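Side-chain contacts in RNA-directed RNA polymerase (Infectious pancreatic necrosis virus, PDB 3ZED), which probably copies the viral RNA genome from an RNA template and is found both free and covalently attached to the genomic RNA: residues D366-M369 with T370-D374; Q678-V681 with D682-T685. All blocks are in the same frame, centred on the assembly; numbering follows the deposited sequence.

Contact 1. Residues D366-M369 with T370-D374; sequences DRIM and TIIRD
D366 and R373 form a salt bridge two helical turns apart on helix 364-377. OD1 of D366 lies 3.3 Å from NH2 of R373. The carboxylate meets the edge of the guanidinium, near its plane, and the two planes are turned 64° apart. This is therefore a single-oxygen contact and not a flat, paired one. D366 holds its CG anti to the backbone N (chi1 -166°), which stands the carboxylate out from the helix at about its own level. The arginine comes back to it. A bend at chi3 (-83°) brings the guanidinium back along the helix, its edge toward the M369 carbonyl. On the way NE of R373 makes a weak bond to M369 O, at 3.2 Å. The same carbonyl takes the R373 backbone N at 2.8 Å, so main chain and side chain of one residue share one acceptor.

T370 repeats this pattern one turn earlier. Its OG1 donates to D366 O at 3.0 Å, while T370 N reaches the same oxygen at 2.9 Å. The two donors come from opposite faces of the carbonyl plane. A water then joins OG1 of T370 to OD2 of D366, so both carboxylate oxygens are engaged.

The apolar side of the helix is made by I368, M369 and I372. CG2 of I368 touches CD1 of I372 at 3.7 Å. M369, bent at chi2 and chi3, turns its sulfur to the same methyl group.

The whole is i to i+4 and i to i+7 packing along one helix of the palm region. Its apolar side packs on strand 556-560, through L558 and L560, and on I528 of helix 524-533. At the polar edge, D366 OD1 also accepts a hydrogen bond from F574 N of strand 573-578, which ties the helix to that strand.

Contact 2. Residues Q678-V681 with D682-T685; sequences QTLV and DINT
Q678 reaches forward one helical turn to D682, and the two side chains cross at about a right angle. NE2 of Q678 donates to OD1 of D682 at 2.8 Å, with a nearly straight N-H...O angle of 163°. The acceptor lies exactly in the amide plane of the glutamine. From the other side the fit is less flat: NE2 meets the syn side of OD1 but stands 34° out of the carboxylate plane. With CG of Q678 anti to the backbone N, the bend at chi2 (59°) turns the amide forward along the helix to D682. In the backbone, Q678 O accepts from D682 N.

T679 O still takes I683 N in the same helical way. The carbonyls of L680 and V681 are met differently. L680 O takes ND2 of N684 at 2.9 Å, so a side-chain amide fills a place that a backbone N-H would hold within a helix. The oxygen is tilted from the plane of that amide. V681 O is gripped twice. N684 N donates to it at 3.2 Å, and OG1 of T685 donates to V681 O at 2.6 Å. These donors stand above opposite faces of the carbonyl plane. The side chains of N684 and T685 thus each bond a carbonyl of the last turn.

On the inner side L680 and I683 lie side by side and point the same way. Their nearest atoms are CD2 of L680 and CD1 of I683, at 4.1 Å.

This is side-chain bonding at the end of a short helix of the thumb region, 677-683, which is held by loops and by a strand. L680 packs on Y540 and W622, and V681 on L541. I683 touches F361 and shares a backbone hydrogen bond with H362. N684 rests on V575 and P576 of strand 573-578.

Both contacts are local, within helix 364-377 for contact 1 and running from helix 677-683 into the following turn for contact 2. Their centres are 20 Å apart. Their nearest atoms are about 7 Å apart, so they do not touch. Strand 573-578 connects them: residues of contact 1 meet its start, at M573 and F574, and N684 of contact 2 meets the following V575 and P576. Contact 1 belongs to the palm region and contact 2 to the thumb region of the polymerase. Both are structural packing, away from the two potassium sites and the predicted GTP-binding residues.

Contact 1. Residues D366-M369 with T370-D374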
loop_
_atom_site.group_PDB
_atom_site.type_symbol
_atom_site.label_atom_id
_atom_site.label_comp_id
_atom_site.label_asym_id
_atom_site.label_seq_id
_atom_site.Cartn_x
_atom_site.Cartn_y
_atom_site.Cartn_z
ATOM N N ASP B 366 22.481 6.749 3.686
ATOM C CA ASP B 366 23.456 7.540 4.426
ATOM C C ASP B 366 22.789 8.657 5.234
ATOM O O ASP B 366 23.223 8.903 6.364
ATOM C CB ASP B 366 24.552 8.111 3.528
ATOM C CG ASP B 366 25.728 8.631 4.356
ATOM O OD1 ASP B 366 26.295 7.840 5.156
ATOM O OD2 ASP B 366 26.044 9.833 4.247
ATOM N N ARG B 367 21.711 9.291 4.694
ATOM C CA ARG B 367 20.927 10.326 5.417
ATOM C C ARG B 367 20.314 9.733 6.693
ATOM O O ARG B 367 20.388 10.349 7.752
ATOM C CB ARG B 367 19.829 10.936 4.522
ATOM C CG ARG B 367 20.384 11.831 3.428
ATOM C CD ARG B 367 19.283 12.639 2.777
ATOM N NE ARG B 367 19.820 13.684 1.910
ATOM C CZ ARG B 367 19.192 14.821 1.618
ATOM N NH1 ARG B 367 17.997 15.075 2.132
ATOM N NH2 ARG B 367 19.761 15.717 0.821
ATOM N N ILE B 368 19.763 8.505 6.595
ATOM C CA ILE B 368 19.190 7.757 7.725
ATOM C C ILE B 368 20.290 7.466 8.761
ATOM O O ILE B 368 20.087 7.732 9.947
ATOM C CB ILE B 368 18.502 6.445 7.228
ATOM C CG1 ILE B 368 17.222 6.735 6.427
ATOM C CG2 ILE B 368 18.275 5.417 8.380
ATOM C CD1 ILE B 368 16.058 7.254 7.187
ATOM N N MET B 369 21.466 6.960 8.302
ATOM C CA MET B 369 22.595 6.644 9.196
ATOM C C MET B 369 23.131 7.898 9.905
ATOM O O MET B 369 23.479 7.807 11.081
ATOM C CB MET B 369 23.707 5.908 8.458
ATOM C CG MET B 369 23.295 4.497 8.029
ATOM S SD MET B 369 22.787 3.379 9.394
ATOM C CE MET B 369 24.307 3.287 10.355
ATOM N N THR B 370 23.112 9.072 9.232
ATOM C CA THR B 370 23.498 10.355 9.835
ATOM C C THR B 370 22.499 10.692 10.962
ATOM O O THR B 370 22.919 11.037 12.058
ATOM C CB THR B 370 23.579 11.464 8.758
ATOM O OG1 THR B 370 24.604 11.114 7.832
ATOM C CG2 THR B 370 23.902 12.841 9.340
ATOM N N ILE B 371 21.187 10.547 10.697
ATOM C CA ILE B 371 20.127 10.815 11.678
ATOM C C ILE B 371 20.305 9.863 12.880
ATOM O O ILE B 371 20.280 10.337 14.017
ATOM C CB ILE B 371 18.705 10.744 11.040
ATOM C CG1 ILE B 371 18.465 11.968 10.109
ATOM C CG2 ILE B 371 17.610 10.687 12.119
ATOM C CD1 ILE B 371 17.511 11.688 8.942
ATOM N N ILE B 372 20.561 8.559 12.628
ATOM C CA ILE B 372 20.774 7.548 13.673
ATOM C C ILE B 372 22.023 7.882 14.514
ATOM O O ILE B 372 21.943 7.880 15.746
ATOM C CB ILE B 372 20.835 6.108 13.078
ATOM C CG1 ILE B 372 19.420 5.642 12.619
ATOM C CG2 ILE B 372 21.480 5.093 14.064
ATOM C CD1 ILE B 372 19.409 4.317 11.767
ATOM N N ARG B 373 23.154 8.181 13.853
ATOM C CA ARG B 373 24.428 8.489 14.521
ATOM C C ARG B 373 24.319 9.742 15.394
ATOM O O ARG B 373 24.798 9.717 16.529
ATOM C CB ARG B 373 25.583 8.611 13.512
ATOM C CG ARG B 373 26.063 7.234 12.997
ATOM C CD ARG B 373 27.190 7.359 11.985
ATOM N NE ARG B 373 26.675 7.634 10.640
ATOM C CZ ARG B 373 27.423 7.909 9.569
ATOM N NH1 ARG B 373 28.750 7.966 9.670
ATOM N NH2 ARG B 373 26.848 8.135 8.392
ATOM N N ASP B 374 23.651 10.806 14.899
ATOM C CA ASP B 374 23.446 12.036 15.663
ATOM C C ASP B 374 22.584 11.756 16.903
ATOM O O ASP B 374 22.892 12.271 17.979
ATOM C CB ASP B 374 22.830 13.161 14.787
ATOM C CG ASP B 374 23.738 13.712 13.683
ATOM O OD1 ASP B 374 24.888 13.202 13.534
ATOM O OD2 ASP B 374 23.299 14.633 12.953
HETATM O O HOH W 1 24.455 12.244 5.215
#

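Contact 2. Residues Q678-V681 with D682-T685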
loop_
_atom_site.group_PDB
_atom_site.type_symbol
_atom_site.label_atom_id
_atom_site.label_comp_id
_atom_site.label_asym_id
_atom_site.label_seq_id
_atom_site.Cartn_x
_atom_site.Cartn_y
_atom_site.Cartn_z
ATOM N N GLN B 678 31.116 1.665 -11.412
ATOM C CA GLN B 678 30.487 2.976 -11.693
ATOM C C GLN B 678 28.950 2.922 -11.541
ATOM O O GLN B 678 28.353 3.906 -11.093
ATOM C CB GLN B 678 30.868 3.519 -13.080
ATOM C CG GLN B 678 30.486 5.005 -13.301
ATOM C CD GLN B 678 31.118 5.947 -12.297
ATOM O OE1 GLN B 678 32.349 5.993 -12.116
ATOM N NE2 GLN B 678 30.287 6.714 -11.600
ATOM N N THR B 679 28.320 1.771 -11.870
ATOM C CA THR B 679 26.876 1.574 -11.699
ATOM C C THR B 679 26.499 1.707 -10.213
ATOM O O THR B 679 25.468 2.296 -9.876
ATOM C CB THR B 679 26.428 0.175 -12.210
ATOM O OG1 THR B 679 27.028 -0.124 -13.464
ATOM C CG2 THR B 679 24.926 0.045 -12.300
ATOM N N LEU B 680 27.343 1.129 -9.341
ATOM C CA LEU B 680 27.130 1.126 -7.895
ATOM C C LEU B 680 27.366 2.507 -7.310
ATOM O O LEU B 680 26.633 2.900 -6.399
ATOM C CB LEU B 680 28.027 0.073 -7.232
ATOM C CG LEU B 680 27.718 -1.384 -7.621
ATOM C CD1 LEU B 680 28.672 -2.319 -6.959
ATOM C CD2 LEU B 680 26.265 -1.755 -7.316
ATOM N N VAL B 681 28.343 3.258 -7.861
ATOM C CA VAL B 681 28.632 4.634 -7.457
ATOM C C VAL B 681 27.406 5.505 -7.838
ATOM O O VAL B 681 26.922 6.237 -6.989
ATOM C CB VAL B 681 29.967 5.179 -8.074
ATOM C CG1 VAL B 681 30.113 6.693 -7.889
ATOM C CG2 VAL B 681 31.179 4.456 -7.497
ATOM N N ASP B 682 26.893 5.370 -9.087
ATOM C CA ASP B 682 25.754 6.156 -9.609
ATOM C C ASP B 682 24.454 5.949 -8.816
ATOM O O ASP B 682 23.782 6.933 -8.521
ATOM C CB ASP B 682 25.474 5.854 -11.093
ATOM C CG ASP B 682 26.583 6.227 -12.076
ATOM O OD1 ASP B 682 27.545 6.937 -11.665
ATOM O OD2 ASP B 682 26.511 5.779 -13.241
ATOM N N ILE B 683 24.109 4.698 -8.459
ATOM C CA ILE B 683 22.865 4.444 -7.739
ATOM C C ILE B 683 22.933 5.003 -6.296
ATOM O O ILE B 683 21.899 5.173 -5.658
ATOM C CB ILE B 683 22.458 2.941 -7.764
ATOM C CG1 ILE B 683 23.450 2.031 -7.008
ATOM C CG2 ILE B 683 22.227 2.474 -9.194
ATOM C CD1 ILE B 683 22.977 0.608 -6.744
ATOM N N ASN B 684 24.149 5.317 -5.808
ATOM C CA ASN B 684 24.357 5.810 -4.455
ATOM C C ASN B 684 24.754 7.266 -4.413
ATOM O O ASN B 684 24.949 7.808 -3.323
ATOM C CB ASN B 684 25.410 4.959 -3.758
ATOM C CG ASN B 684 24.845 3.660 -3.301
ATOM O OD1 ASN B 684 23.845 3.624 -2.569
ATOM N ND2 ASN B 684 25.455 2.572 -3.720
ATOM N N THR B 685 24.839 7.919 -5.576
ATOM C CA THR B 685 25.263 9.317 -5.653
ATOM C C THR B 685 24.137 10.256 -5.209
ATOM O O THR B 685 23.056 10.256 -5.813
ATOM C CB THR B 685 25.802 9.636 -7.046
ATOM O OG1 THR B 685 26.962 8.840 -7.221
ATOM C CG2 THR B 685 26.184 11.132 -7.233
#